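Local coordinates for protein leukotriene A-4 hydrolase (Saccharomyces cerevisiae, PDB 2XQ0) that cleaves amino-terminal residues from di- and tripeptides as a zinc aminopeptidase of the M1 family, with a weak epoxide hydrolase activity in vitro, at residues Y475-A478 / D479-E483; I414-Y417 / F418-A422; A337-G340 / E341-H345; D234-W237 / E238-D242; A580-L583 / G584-R588. One frame throughout, in Å; residues are numbered along the deposited sequence.

Interaction 1. Residues Y475-A478 / D479-E483; sequences YQLA and DKWVE
Leu477 and Trp481, one turn apart on helix 469-484, lie side by side and point the same way, which makes theirs the main apolar meeting of this turn. Leu477 CG sits 3.8 Å from Trp481 CD1, in the plane of the indole and at its edge. With CG anti to the backbone N (chi1 -173°), the leucine branch runs along the pyrrole side of the ring rather than over it.

The backbone bonds are four consecutive i to i+4 links, from Asp479 N to Tyr475 O (3.0 Å) through Val482 N to Ala478 O (2.9 Å). The straightest is the first, with an N-H...O angle of 170°, and all four are at least 158°, evidence of undistorted alpha-helix.

The polar ends reach beyond the turn. Asp479 folds back along the helix, its CG 3.0 Å from Tyr475 O, although both carboxylate oxygens and that carbonyl are acceptors. OD1 finds its donor in the backbone N of His523, whose ring stacks on Tyr475; an alanine at Asp479 would probably leave that amide without its acceptor. Trp481 NE1 bonds to the hydroxyl of Tyr547, and its ring stacks with Phe498.

The chemistry thus divides the turn: Leu477 and Trp481 give the helix an apolar side toward helix 508-519, while the carboxylate, set against a carbonyl, probably depends on the His523 amide to offset the crowding of oxygens.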
loop_
_atom_site.group_PDB
_atom_site.type_symbol
_atom_site.label_atom_id
_atom_site.label_comp_id
_atom_site.label_asym_id
_atom_site.label_seq_id
_atom_site.Cartn_x
_atom_site.Cartn_y
_atom_site.Cartn_z
ATOM N N TYR A 475 14.197 22.166 9.780
ATOM C CA TYR A 475 15.639 21.970 9.741
ATOM C C TYR A 475 16.372 22.945 10.662
ATOM O O TYR A 475 17.283 22.553 11.391
ATOM C CB TYR A 475 16.147 22.101 8.303
ATOM C CG TYR A 475 15.719 20.958 7.403
ATOM C CD1 TYR A 475 15.716 19.654 7.866
ATOM C CD2 TYR A 475 15.331 21.185 6.088
ATOM C CE1 TYR A 475 15.330 18.601 7.041
ATOM C CE2 TYR A 475 14.945 20.140 5.259
ATOM C CZ TYR A 475 14.947 18.854 5.738
ATOM O OH TYR A 475 14.565 17.812 4.912
ATOM N N GLN A 476 15.992 24.216 10.632
ATOM C CA GLN A 476 16.617 25.186 11.530
ATOM C C GLN A 476 16.527 24.796 13.006
ATOM O O GLN A 476 17.517 24.867 13.722
ATOM C CB GLN A 476 16.053 26.584 11.320
ATOM C CG GLN A 476 16.413 27.166 9.971
ATOM C CD GLN A 476 15.765 28.509 9.739
ATOM O OE1 GLN A 476 15.521 29.263 10.684
ATOM N NE2 GLN A 476 15.484 28.822 8.478
ATOM N N LEU A 477 15.348 24.390 13.456
ATOM C CA LEU A 477 15.166 24.032 14.855
ATOM C C LEU A 477 15.992 22.816 15.233
ATOM O O LEU A 477 16.667 22.828 16.262
ATOM C CB LEU A 477 13.694 23.779 15.182
ATOM C CG LEU A 477 13.379 23.562 16.665
ATOM C CD1 LEU A 477 13.720 24.827 17.466
ATOM C CD2 LEU A 477 11.918 23.190 16.847
ATOM N N ALA A 478 15.929 21.754 14.428
ATOM C CA ALA A 478 16.712 20.559 14.735
ATOM C C ALA A 478 18.192 20.911 14.855
ATOM O O ALA A 478 18.868 20.488 15.793
ATOM C CB ALA A 478 16.490 19.457 13.691
ATOM N N ASP A 479 18.693 21.699 13.909
ATOM C CA ASP A 479 20.062 22.201 14.003
ATOM C C ASP A 479 20.292 22.933 15.336
ATOM O O ASP A 479 21.261 22.665 16.051
ATOM C CB ASP A 479 20.376 23.110 12.811
ATOM C CG ASP A 479 20.307 22.375 11.477
ATOM O OD1 ASP A 479 20.280 21.127 11.487
ATOM O OD2 ASP A 479 20.284 23.041 10.415
ATOM N N LYS A 480 19.385 23.842 15.676
ATOM C CA LYS A 480 19.486 24.626 16.908
ATOM C C LYS A 480 19.521 23.739 18.157
ATOM O O LYS A 480 20.312 23.978 19.075
ATOM C CB LYS A 480 18.326 25.619 17.002
ATOM C CG LYS A 480 18.436 26.611 18.157
ATOM C CD LYS A 480 17.149 27.443 18.300
ATOM C CE LYS A 480 17.200 28.360 19.525
ATOM N NZ LYS A 480 15.905 29.062 19.795
ATOM N N TRP A 481 18.660 22.725 18.194
ATOM C CA TRP A 481 18.660 21.756 19.287
ATOM C C TRP A 481 19.972 21.004 19.361
ATOM O O TRP A 481 20.507 20.803 20.448
ATOM C CB TRP A 481 17.491 20.764 19.177
ATOM C CG TRP A 481 16.307 21.224 19.954
ATOM C CD1 TRP A 481 15.208 21.883 19.476
ATOM C CD2 TRP A 481 16.130 21.117 21.369
ATOM N NE1 TRP A 481 14.337 22.164 20.509
ATOM C CE2 TRP A 481 14.887 21.707 21.681
ATOM C CE3 TRP A 481 16.903 20.580 22.405
ATOM C CZ2 TRP A 481 14.399 21.763 22.985
ATOM C CZ3 TRP A 481 16.416 20.631 23.686
ATOM C CH2 TRP A 481 15.177 21.221 23.970
ATOM N N VAL A 482 20.487 20.572 18.212
ATOM C CA VAL A 482 21.746 19.831 18.212
ATOM C C VAL A 482 22.868 20.676 18.798
ATOM O O VAL A 482 23.711 20.180 19.550
ATOM C CB VAL A 482 22.126 19.333 16.798
ATOM C CG1 VAL A 482 23.519 18.731 16.812
ATOM C CG2 VAL A 482 21.124 18.289 16.319
ATOM N N GLU A 483 22.857 21.964 18.467
ATOM C CA GLU A 483 23.897 22.889 18.904
ATOM C C GLU A 483 23.798 23.180 20.400
ATOM O O GLU A 483 24.783 23.093 21.127
ATOM C CB GLU A 483 23.784 24.202 18.115
ATOM C CG GLU A 483 25.102 24.960 17.949
ATOM C CD GLU A 483 26.060 24.270 16.981
ATOM O OE1 GLU A 483 25.858 23.071 16.683
ATOM O OE2 GLU A 483 27.015 24.929 16.515
#

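Interaction 2. Residues I414-Y417 / F418-A422; sequences IRHY and FKKFA
Two consecutive residues of one helix, Tyr417 and Phe418, form a T-shaped aromatic pair, although successive residues point about 100° apart round a helix. The ring centroids are 4.8 Å apart and the planes stand at 80°, with the tyrosine edge directed at the phenylalanine face. Tyr417 CD2 lies over the centre of that ring, 3.6 Å above its plane. Different first torsions bring the rings together: Tyr417 CG is anti to its backbone N (chi1 174°), whereas Phe418 CG is anti to its carbonyl carbon.

At its rim, Phe418 meets Ile414 one turn earlier: CG2 of the isoleucine lies in the ring plane, 3.8 Å from Phe418 CE2. On the following turn Phe421 joins the cluster obliquely, its CD2 3.9 Å from Tyr417 CD1. The backbone is helical as far as Lys420, with Phe418 N to Ile414 O at 3.1 Å and Phe421 N to Tyr417 O at 3.2 Å, and Phe421 is the first residue to leave helical angles.

Trp326 continues the cluster, stacked on Tyr417 and edge-to-face with Phe418. A serine at Phe418 would probably open a gap between Ile414 and Tyr417 and leave the tyrosine edge without the face it meets.

Since Phe418 also touches Trp307 and Ser308 of the helix carrying zinc ligands His301 and His305, the chemistry implies an apolar, aromatic seam next to that helix, the Phe418 side chain about 12 Å from the zinc.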
loop_
_atom_site.group_PDB
_atom_site.type_symbol
_atom_site.label_atom_id
_atom_site.label_comp_id
_atom_site.label_asym_id
_atom_site.label_seq_id
_atom_site.Cartn_x
_atom_site.Cartn_y
_atom_site.Cartn_z
ATOM N N ILE A 414 -2.210 13.135 -19.151
ATOM C CA ILE A 414 -2.737 12.325 -18.056
ATOM C C ILE A 414 -4.153 11.824 -18.372
ATOM O O ILE A 414 -4.464 10.639 -18.226
ATOM C CB ILE A 414 -2.738 13.146 -16.762
ATOM C CG1 ILE A 414 -1.298 13.434 -16.332
ATOM C CG2 ILE A 414 -3.508 12.448 -15.659
ATOM C CD1 ILE A 414 -1.223 14.257 -15.053
ATOM N N ARG A 415 -5.011 12.730 -18.822
ATOM C CA ARG A 415 -6.362 12.344 -19.199
ATOM C C ARG A 415 -6.360 11.364 -20.368
ATOM O O ARG A 415 -7.170 10.441 -20.407
ATOM C CB ARG A 415 -7.179 13.575 -19.577
ATOM C CG ARG A 415 -7.675 14.341 -18.370
ATOM C CD ARG A 415 -7.792 15.817 -18.672
ATOM N NE ARG A 415 -7.700 16.584 -17.438
ATOM C CZ ARG A 415 -7.474 17.887 -17.387
ATOM N NH1 ARG A 415 -7.410 18.496 -16.210
ATOM N NH2 ARG A 415 -7.318 18.574 -18.511
ATOM N N HIS A 416 -5.468 11.582 -21.331
ATOM C CA HIS A 416 -5.431 10.743 -22.525
ATOM C C HIS A 416 -5.018 9.337 -22.126
ATOM O O HIS A 416 -5.651 8.347 -22.517
ATOM C CB HIS A 416 -4.435 11.311 -23.537
ATOM C CG HIS A 416 -4.291 10.480 -24.769
ATOM N ND1 HIS A 416 -3.246 9.604 -24.958
ATOM C CD2 HIS A 416 -5.069 10.381 -25.872
ATOM C CE1 HIS A 416 -3.380 9.006 -26.128
ATOM N NE2 HIS A 416 -4.479 9.458 -26.700
ATOM N N TYR A 417 -3.945 9.273 -21.344
ATOM C CA TYR A 417 -3.408 8.025 -20.821
ATOM C C TYR A 417 -4.467 7.207 -20.087
ATOM O O TYR A 417 -4.695 6.054 -20.439
ATOM C CB TYR A 417 -2.205 8.322 -19.913
ATOM C CG TYR A 417 -1.632 7.126 -19.172
ATOM C CD1 TYR A 417 -0.846 6.181 -19.828
ATOM C CD2 TYR A 417 -1.852 6.959 -17.812
ATOM C CE1 TYR A 417 -0.309 5.089 -19.148
ATOM C CE2 TYR A 417 -1.329 5.860 -17.121
ATOM C CZ TYR A 417 -0.552 4.928 -17.804
ATOM O OH TYR A 417 -0.010 3.834 -17.140
ATOM N N PHE A 418 -5.122 7.785 -19.078
ATOM C CA PHE A 418 -6.082 7.005 -18.292
ATOM C C PHE A 418 -7.331 6.633 -19.100
ATOM O O PHE A 418 -7.955 5.608 -18.840
ATOM C CB PHE A 418 -6.412 7.670 -16.938
ATOM C CG PHE A 418 -5.258 7.639 -15.974
ATOM C CD1 PHE A 418 -4.942 6.471 -15.305
ATOM C CD2 PHE A 418 -4.448 8.744 -15.799
ATOM C CE1 PHE A 418 -3.853 6.415 -14.453
ATOM C CE2 PHE A 418 -3.369 8.704 -14.934
ATOM C CZ PHE A 418 -3.072 7.538 -14.260
ATOM N N LYS A 419 -7.670 7.437 -20.103
ATOM C CA LYS A 419 -8.769 7.067 -20.994
ATOM C C LYS A 419 -8.385 5.918 -21.932
ATOM O O LYS A 419 -9.168 4.994 -22.138
ATOM C CB LYS A 419 -9.255 8.271 -21.811
ATOM C CG LYS A 419 -10.424 9.019 -21.176
ATOM C CD LYS A 419 -11.624 8.099 -20.963
ATOM C CE LYS A 419 -12.727 8.777 -20.168
ATOM N NZ LYS A 419 -13.877 7.855 -19.965
ATOM N N LYS A 420 -7.189 5.985 -22.507
ATOM C CA LYS A 420 -6.737 4.979 -23.467
ATOM C C LYS A 420 -6.723 3.585 -22.843
ATOM O O LYS A 420 -7.194 2.609 -23.432
ATOM C CB LYS A 420 -5.334 5.335 -23.983
ATOM C CG LYS A 420 -4.735 4.337 -24.947
ATOM C CD LYS A 420 -3.370 4.803 -25.451
ATOM C CE LYS A 420 -2.799 3.839 -26.488
ATOM N NZ LYS A 420 -1.338 4.049 -26.727
ATOM N N PHE A 421 -6.194 3.500 -21.632
ATOM C CA PHE A 421 -6.002 2.210 -20.988
ATOM C C PHE A 421 -7.079 1.868 -19.977
ATOM O O PHE A 421 -6.948 0.895 -19.237
ATOM C CB PHE A 421 -4.601 2.124 -20.366
ATOM C CG PHE A 421 -3.503 2.132 -21.390
ATOM C CD1 PHE A 421 -3.240 0.998 -22.146
ATOM C CD2 PHE A 421 -2.783 3.286 -21.644
ATOM C CE1 PHE A 421 -2.254 1.004 -23.114
ATOM C CE2 PHE A 421 -1.787 3.305 -22.616
ATOM C CZ PHE A 421 -1.522 2.165 -23.349
ATOM N N ALA A 422 -8.157 2.646 -19.951
ATOM C CA ALA A 422 -9.215 2.361 -18.982
ATOM C C ALA A 422 -9.676 0.914 -19.119
ATOM O O ALA A 422 -9.981 0.450 -20.218
ATOM C CB ALA A 422 -10.398 3.325 -19.135
#

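Interaction 3. Residues A337-G340 / E341-H345; sequences AIHG and EPTRH
Thr343 packs against His339 across the bend, its OG1 3.4 Å from His339 CB and its CB 3.6 Å from the same carbon. Its methyl group also meets that carbon, so the threonine fork seats against the base of the histidine. Gly340 lies between them, with positive phi (104°), where a CB would be jammed against the preceding carbonyl oxygen.

This is a helix-to-helix corner: helix 321-339 ends, and Gly340 occupies the N-cap position of helix 341-360. Having no side chain to cap with, it starts the helix through its carbonyl: Gly340 O takes weak bonds from Thr343 N (3.1 Å) and Arg344 N (3.3 Å).

The looser side is bridged by a water, which donates to His339 O at 2.7 Å and lies 2.6 Å from Thr343 OG1. Farther along the new first turn, Glu341 clasps Arg344 in a salt bridge, NE to OE2 3.0 Å, using the syn lone pair and lying 13° out of the guanidinium plane. Both charges have second partners, Lys407 for the glutamate and Glu401 for the arginine.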
loop_
_atom_site.group_PDB
_atom_site.type_symbol
_atom_site.label_atom_id
_atom_site.label_comp_id
_atom_site.label_asym_id
_atom_site.label_seq_id
_atom_site.Cartn_x
_atom_site.Cartn_y
_atom_site.Cartn_z
ATOM N N ALA A 337 -3.178 20.719 -5.075
ATOM C CA ALA A 337 -4.292 21.521 -5.558
ATOM C C ALA A 337 -5.078 22.085 -4.382
ATOM O O ALA A 337 -5.661 23.158 -4.477
ATOM C CB ALA A 337 -5.187 20.700 -6.433
ATOM N N ILE A 338 -5.090 21.361 -3.264
ATOM C CA ILE A 338 -5.854 21.787 -2.095
ATOM C C ILE A 338 -5.044 22.737 -1.220
ATOM O O ILE A 338 -5.552 23.747 -0.741
ATOM C CB ILE A 338 -6.312 20.571 -1.260
ATOM C CG1 ILE A 338 -7.377 19.776 -2.020
ATOM C CG2 ILE A 338 -6.843 21.009 0.077
ATOM C CD1 ILE A 338 -7.651 18.396 -1.412
ATOM N N HIS A 339 -3.765 22.428 -1.047
ATOM C CA HIS A 339 -2.925 23.147 -0.105
ATOM C C HIS A 339 -1.837 24.042 -0.729
ATOM O O HIS A 339 -1.247 24.851 -0.041
ATOM C CB HIS A 339 -2.279 22.158 0.856
ATOM C CG HIS A 339 -3.262 21.367 1.656
ATOM N ND1 HIS A 339 -4.086 21.940 2.600
ATOM C CD2 HIS A 339 -3.548 20.041 1.662
ATOM C CE1 HIS A 339 -4.839 21.004 3.150
ATOM N NE2 HIS A 339 -4.526 19.843 2.603
ATOM N N GLY A 340 -1.572 23.898 -2.018
ATOM C CA GLY A 340 -0.550 24.701 -2.663
ATOM C C GLY A 340 0.741 23.941 -2.920
ATOM O O GLY A 340 0.989 22.886 -2.326
ATOM N N GLU A 341 1.578 24.493 -3.793
ATOM C CA GLU A 341 2.805 23.837 -4.212
ATOM C C GLU A 341 3.786 23.559 -3.077
ATOM O O GLU A 341 4.456 22.522 -3.093
ATOM C CB GLU A 341 3.492 24.599 -5.357
ATOM C CG GLU A 341 2.882 24.332 -6.717
ATOM C CD GLU A 341 2.982 22.868 -7.124
ATOM O OE1 GLU A 341 2.103 22.388 -7.864
ATOM O OE2 GLU A 341 3.940 22.196 -6.709
ATOM N N PRO A 342 3.878 24.462 -2.080
ATOM C CA PRO A 342 4.835 24.144 -1.010
ATOM C C PRO A 342 4.504 22.846 -0.280
ATOM O O PRO A 342 5.415 22.139 0.162
ATOM C CB PRO A 342 4.712 25.345 -0.069
ATOM C CG PRO A 342 4.330 26.467 -0.972
ATOM C CD PRO A 342 3.365 25.839 -1.950
ATOM N N THR A 343 3.213 22.557 -0.141
ATOM C CA THR A 343 2.763 21.319 0.479
ATOM C C THR A 343 3.099 20.104 -0.395
ATOM O O THR A 343 3.619 19.100 0.105
ATOM C CB THR A 343 1.247 21.382 0.785
ATOM O OG1 THR A 343 1.001 22.462 1.686
ATOM C CG2 THR A 343 0.758 20.094 1.436
ATOM N N ARG A 344 2.824 20.189 -1.697
ATOM C CA ARG A 344 3.173 19.087 -2.593
ATOM C C ARG A 344 4.673 18.807 -2.521
ATOM O O ARG A 344 5.112 17.656 -2.435
ATOM C CB ARG A 344 2.773 19.393 -4.046
ATOM C CG ARG A 344 3.389 18.388 -5.044
ATOM C CD ARG A 344 2.658 18.365 -6.381
ATOM N NE ARG A 344 3.103 19.425 -7.286
ATOM C CZ ARG A 344 3.504 19.202 -8.533
ATOM N NH1 ARG A 344 3.516 17.966 -9.009
ATOM N NH2 ARG A 344 3.895 20.204 -9.306
ATOM N N HIS A 345 5.461 19.871 -2.578
ATOM C CA HIS A 345 6.909 19.743 -2.573
ATOM C C HIS A 345 7.431 19.210 -1.243
ATOM O O HIS A 345 8.383 18.437 -1.213
ATOM C CB HIS A 345 7.550 21.090 -2.909
ATOM C CG HIS A 345 7.468 21.437 -4.361
ATOM N ND1 HIS A 345 8.583 21.663 -5.135
ATOM C CD2 HIS A 345 6.408 21.542 -5.192
ATOM C CE1 HIS A 345 8.214 21.923 -6.376
ATOM N NE2 HIS A 345 6.896 21.850 -6.438
HETATM O O HOH W 1 1.304 24.814 0.733
#

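Interaction 4. Residues D234-W237 / E238-D242; sequences DCQW and EFEND
Glu240 crosses Trp237 at about a right angle, side chain to side chain, its OE2 3.7 Å from Trp237 CA and 3.8 Å from Trp237 CD1. The ring and carboxylate planes are 61° apart. CG of Glu240 takes the crowded position between backbone N and carbonyl carbon (chi1 70°), which folds the chain back over the preceding turn. There OE1 comes 3.6 Å from Gln236 CG, and a water donates to OE1 while accepting a weak bond from Gln236 NE2. The Gln236 amide is held further by Lys233 NZ at OE1 and Pro218 O at NE2.

Glu238 meets the benzene end of the indole: Glu238 OE1 lies near the ring plane, 3.8 Å from Trp237 CZ3. The same oxygen accepts a hydrogen bond from a second water that also donates to Asp234 O. Backbone amides of His291, Ala290 and Arg293 supply further donors to this buried carboxylate.

The backbone shows the helix losing its regular form: Glu238 N bonds to Asp234 O at 3.1 Å, but Phe239 N makes only weak bonds, to Cys235 O and Gln236 O. Glu240 N still reaches Gln236 O at 2.9 Å.

Within the fold, helix 229-239 lies on the five-stranded mixed sheet. Cys235 and Phe239 rest on strand 264-266, Gln236 and Phe239 on strand 215-220, and Cys235 also on strand 223-227, while Arg293 makes a cation-pi contact with Trp237.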
loop_
_atom_site.group_PDB
_atom_site.type_symbol
_atom_site.label_atom_id
_atom_site.label_comp_id
_atom_site.label_asym_id
_atom_site.label_seq_id
_atom_site.Cartn_x
_atom_site.Cartn_y
_atom_site.Cartn_z
ATOM N N ASP A 234 -15.784 8.458 15.812
ATOM C CA ASP A 234 -14.467 9.065 15.651
ATOM C C ASP A 234 -14.044 9.021 14.179
ATOM O O ASP A 234 -13.458 9.975 13.653
ATOM C CB ASP A 234 -13.413 8.343 16.494
ATOM C CG ASP A 234 -13.555 8.617 17.987
ATOM O OD1 ASP A 234 -14.122 9.661 18.353
ATOM O OD2 ASP A 234 -13.093 7.783 18.797
ATOM N N CYS A 235 -14.317 7.899 13.524
ATOM C CA CYS A 235 -13.934 7.724 12.121
ATOM C C CYS A 235 -14.728 8.677 11.250
ATOM O O CYS A 235 -14.190 9.304 10.352
ATOM C CB CYS A 235 -14.201 6.288 11.684
ATOM S SG CYS A 235 -13.054 5.114 12.415
ATOM N N GLN A 236 -16.021 8.791 11.531
ATOM C CA GLN A 236 -16.881 9.680 10.753
ATOM C C GLN A 236 -16.375 11.111 10.813
ATOM O O GLN A 236 -16.306 11.813 9.790
ATOM C CB GLN A 236 -18.337 9.584 11.228
ATOM C CG GLN A 236 -19.317 10.360 10.363
ATOM C CD GLN A 236 -20.720 10.357 10.929
ATOM O OE1 GLN A 236 -20.917 10.164 12.124
ATOM N NE2 GLN A 236 -21.700 10.562 10.070
ATOM N N TRP A 237 -15.995 11.552 12.006
ATOM C CA TRP A 237 -15.535 12.922 12.151
ATOM C C TRP A 237 -14.233 13.116 11.380
ATOM O O TRP A 237 -14.008 14.156 10.784
ATOM C CB TRP A 237 -15.336 13.288 13.630
ATOM C CG TRP A 237 -14.911 14.718 13.810
ATOM C CD1 TRP A 237 -15.730 15.802 13.960
ATOM C CD2 TRP A 237 -13.570 15.217 13.850
ATOM N NE1 TRP A 237 -14.976 16.948 14.088
ATOM C CE2 TRP A 237 -13.647 16.615 14.032
ATOM C CE3 TRP A 237 -12.308 14.618 13.761
ATOM C CZ2 TRP A 237 -12.513 17.421 14.111
ATOM C CZ3 TRP A 237 -11.179 15.422 13.838
ATOM C CH2 TRP A 237 -11.293 16.811 14.018
ATOM N N GLU A 238 -13.381 12.102 11.380
ATOM C CA GLU A 238 -12.050 12.260 10.797
ATOM C C GLU A 238 -12.121 12.435 9.281
ATOM O O GLU A 238 -11.284 13.119 8.696
ATOM C CB GLU A 238 -11.138 11.088 11.164
ATOM C CG GLU A 238 -9.634 11.379 11.028
ATOM C CD GLU A 238 -9.018 11.938 12.326
ATOM O OE1 GLU A 238 -9.700 11.910 13.367
ATOM O OE2 GLU A 238 -7.853 12.387 12.301
ATOM N N PHE A 239 -13.144 11.854 8.652
ATOM C CA PHE A 239 -13.203 11.775 7.193
ATOM C C PHE A 239 -14.259 12.674 6.574
ATOM O O PHE A 239 -14.184 13.002 5.387
ATOM C CB PHE A 239 -13.511 10.336 6.756
ATOM C CG PHE A 239 -12.428 9.353 7.088
ATOM C CD1 PHE A 239 -11.097 9.666 6.878
ATOM C CD2 PHE A 239 -12.745 8.099 7.575
ATOM C CE1 PHE A 239 -10.098 8.752 7.181
ATOM C CE2 PHE A 239 -11.753 7.185 7.867
ATOM C CZ PHE A 239 -10.429 7.516 7.678
ATOM N N GLU A 240 -15.267 13.038 7.362
ATOM C CA GLU A 240 -16.495 13.614 6.787
ATOM C C GLU A 240 -16.302 15.023 6.258
ATOM O O GLU A 240 -17.154 15.526 5.526
ATOM C CB GLU A 240 -17.640 13.650 7.808
ATOM C CG GLU A 240 -17.411 14.666 8.907
ATOM C CD GLU A 240 -18.457 14.601 10.033
ATOM O OE1 GLU A 240 -19.512 13.935 9.885
ATOM O OE2 GLU A 240 -18.211 15.224 11.079
ATOM N N ASN A 241 -15.211 15.673 6.652
ATOM C CA ASN A 241 -14.991 17.061 6.262
ATOM C C ASN A 241 -14.162 17.148 4.998
ATOM O O ASN A 241 -14.015 18.217 4.437
ATOM C CB ASN A 241 -14.280 17.837 7.370
ATOM C CG ASN A 241 -13.953 19.279 6.969
ATOM O OD1 ASN A 241 -14.846 20.124 6.858
ATOM N ND2 ASN A 241 -12.664 19.564 6.764
ATOM N N ASP A 242 -13.630 16.020 4.536
ATOM C CA ASP A 242 -12.571 16.083 3.545
ATOM C C ASP A 242 -12.676 15.101 2.384
ATOM O O ASP A 242 -12.098 15.356 1.341
ATOM C CB ASP A 242 -11.209 15.911 4.229
ATOM C CG ASP A 242 -10.759 17.167 4.962
ATOM O OD1 ASP A 242 -10.153 18.043 4.303
ATOM O OD2 ASP A 242 -11.009 17.284 6.189
HETATM O O HOH W 2 -11.780 11.320 15.263
HETATM O O HOH W 3 -21.025 13.020 7.912
#

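Interaction 5. Residues A580-L583 / G584-R588; sequences ADWL and GTVGR
Trp582 O is gripped by both donors of Thr585: the hydroxyl OG1 at 2.6 Å and the backbone N at 2.7 Å. They arrive from different directions, the hydroxyl in the carbonyl plane on a lone pair, the amide from above that plane by 59°. Val586 N adds a weak third bond. Thr585 chi1 of 78° sets OG1 between its own backbone N and carbonyl carbon, from where it can turn back to the oxygen and also lie over one face of the indole.

Val586 covers the six-membered ring by a CH-pi contact. Its CG2 is 3.9 Å from the centroid and 12° off the ring normal. Nearby, Gly584 N bonds to Asp581 O at 3.0 Å, approaching well above that carbonyl plane.

The chain thus leaves helix 576-582 through a tight turn. Trp582 packs on Phe591 of helix 589-600 and on Val560 and Phe561 of helix 557-569, Leu583 on Val592 and Tyr596, and Val586 reaches Thr287 of a loop preceding the zinc-binding helix.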
loop_
_atom_site.group_PDB
_atom_site.type_symbol
_atom_site.label_atom_id
_atom_site.label_comp_id
_atom_site.label_asym_id
_atom_site.label_seq_id
_atom_site.Cartn_x
_atom_site.Cartn_y
_atom_site.Cartn_z
ATOM N N ALA A 580 7.280 -0.458 24.772
ATOM C CA ALA A 580 6.919 -1.874 24.824
ATOM C C ALA A 580 5.406 -2.057 24.787
ATOM O O ALA A 580 4.888 -2.838 23.990
ATOM C CB ALA A 580 7.508 -2.531 26.071
ATOM N N ASP A 581 4.703 -1.316 25.640
ATOM C CA ASP A 581 3.249 -1.443 25.750
ATOM C C ASP A 581 2.502 -0.842 24.563
ATOM O O ASP A 581 1.475 -1.370 24.152
ATOM C CB ASP A 581 2.744 -0.796 27.039
ATOM C CG ASP A 581 3.343 -1.423 28.282
ATOM O OD1 ASP A 581 3.570 -2.656 28.297
ATOM O OD2 ASP A 581 3.578 -0.669 29.248
ATOM N N TRP A 582 3.005 0.274 24.039
ATOM C CA TRP A 582 2.406 0.895 22.859
ATOM C C TRP A 582 2.437 -0.060 21.662
ATOM O O TRP A 582 1.493 -0.125 20.863
ATOM C CB TRP A 582 3.150 2.179 22.508
ATOM C CG TRP A 582 2.603 2.906 21.314
ATOM C CD1 TRP A 582 1.496 3.710 21.277
ATOM C CD2 TRP A 582 3.150 2.920 19.989
ATOM N NE1 TRP A 582 1.316 4.214 20.013
ATOM C CE2 TRP A 582 2.319 3.751 19.203
ATOM C CE3 TRP A 582 4.257 2.312 19.391
ATOM C CZ2 TRP A 582 2.566 3.989 17.847
ATOM C CZ3 TRP A 582 4.499 2.549 18.043
ATOM C CH2 TRP A 582 3.660 3.381 17.288
ATOM N N LEU A 583 3.539 -0.792 21.547
ATOM C CA LEU A 583 3.742 -1.735 20.460
ATOM C C LEU A 583 2.706 -2.861 20.539
ATOM O O LEU A 583 2.452 -3.578 19.566
ATOM C CB LEU A 583 5.161 -2.291 20.547
ATOM C CG LEU A 583 5.905 -2.488 19.233
ATOM C CD1 LEU A 583 5.061 -3.310 18.279
ATOM C CD2 LEU A 583 6.236 -1.160 18.632
ATOM N N GLY A 584 2.099 -3.013 21.709
ATOM C CA GLY A 584 1.059 -4.005 21.885
ATOM C C GLY A 584 -0.296 -3.444 21.507
ATOM O O GLY A 584 -1.316 -4.134 21.605
ATOM N N THR A 585 -0.303 -2.186 21.072
ATOM C CA THR A 585 -1.548 -1.503 20.735
ATOM C C THR A 585 -1.696 -1.252 19.227
ATOM O O THR A 585 -2.801 -0.993 18.752
ATOM C CB THR A 585 -1.702 -0.166 21.521
ATOM O OG1 THR A 585 -0.899 0.852 20.919
ATOM C CG2 THR A 585 -1.286 -0.345 22.988
ATOM N N VAL A 586 -0.592 -1.333 18.485
ATOM C CA VAL A 586 -0.619 -1.137 17.031
ATOM C C VAL A 586 -0.105 -2.358 16.259
ATOM O O VAL A 586 0.679 -3.143 16.780
ATOM C CB VAL A 586 0.173 0.133 16.585
ATOM C CG1 VAL A 586 -0.465 1.400 17.154
ATOM C CG2 VAL A 586 1.638 0.039 16.996
ATOM N N GLY A 587 -0.554 -2.502 15.013
ATOM C CA GLY A 587 -0.158 -3.618 14.166
ATOM C C GLY A 587 0.392 -3.192 12.810
ATOM O O GLY A 587 0.905 -4.010 12.046
ATOM N N ARG A 588 0.282 -1.904 12.502
ATOM C CA ARG A 588 0.790 -1.384 11.234
ATOM C C ARG A 588 2.295 -1.626 11.109
ATOM O O ARG A 588 3.066 -1.166 11.944
ATOM C CB ARG A 588 0.486 0.111 11.111
ATOM C CG ARG A 588 0.832 0.696 9.751
ATOM C CD ARG A 588 0.282 2.106 9.601
ATOM N NE ARG A 588 0.641 2.684 8.312
ATOM C CZ ARG A 588 0.439 3.952 7.977
ATOM N NH1 ARG A 588 -0.137 4.785 8.831
ATOM N NH2 ARG A 588 0.808 4.386 6.781
#

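In the fold
From the N terminus the five contacts come in series as interactions 4, 3, 2, 1 and 5; each is local, so none encloses or crosses another. Interaction 4 ends the helix beside the five-stranded mixed sheet. Interaction 3 follows at the corner between helices 321-339 and 341-360, its nearest atoms about 6 Å from those of interaction 4. Interaction 2 lies at the end of helix 407-420 and packs on helices 297-311 and 321-339, joining the zinc-bearing part of the fold. Interaction 1, on helix 469-484, ties that helix to 508-519; the same helix touches interaction 3 through Leu470. Interaction 5 closes the turn from helix 576-582 toward 589-600, with its centre about 42 Å from that of interaction 2.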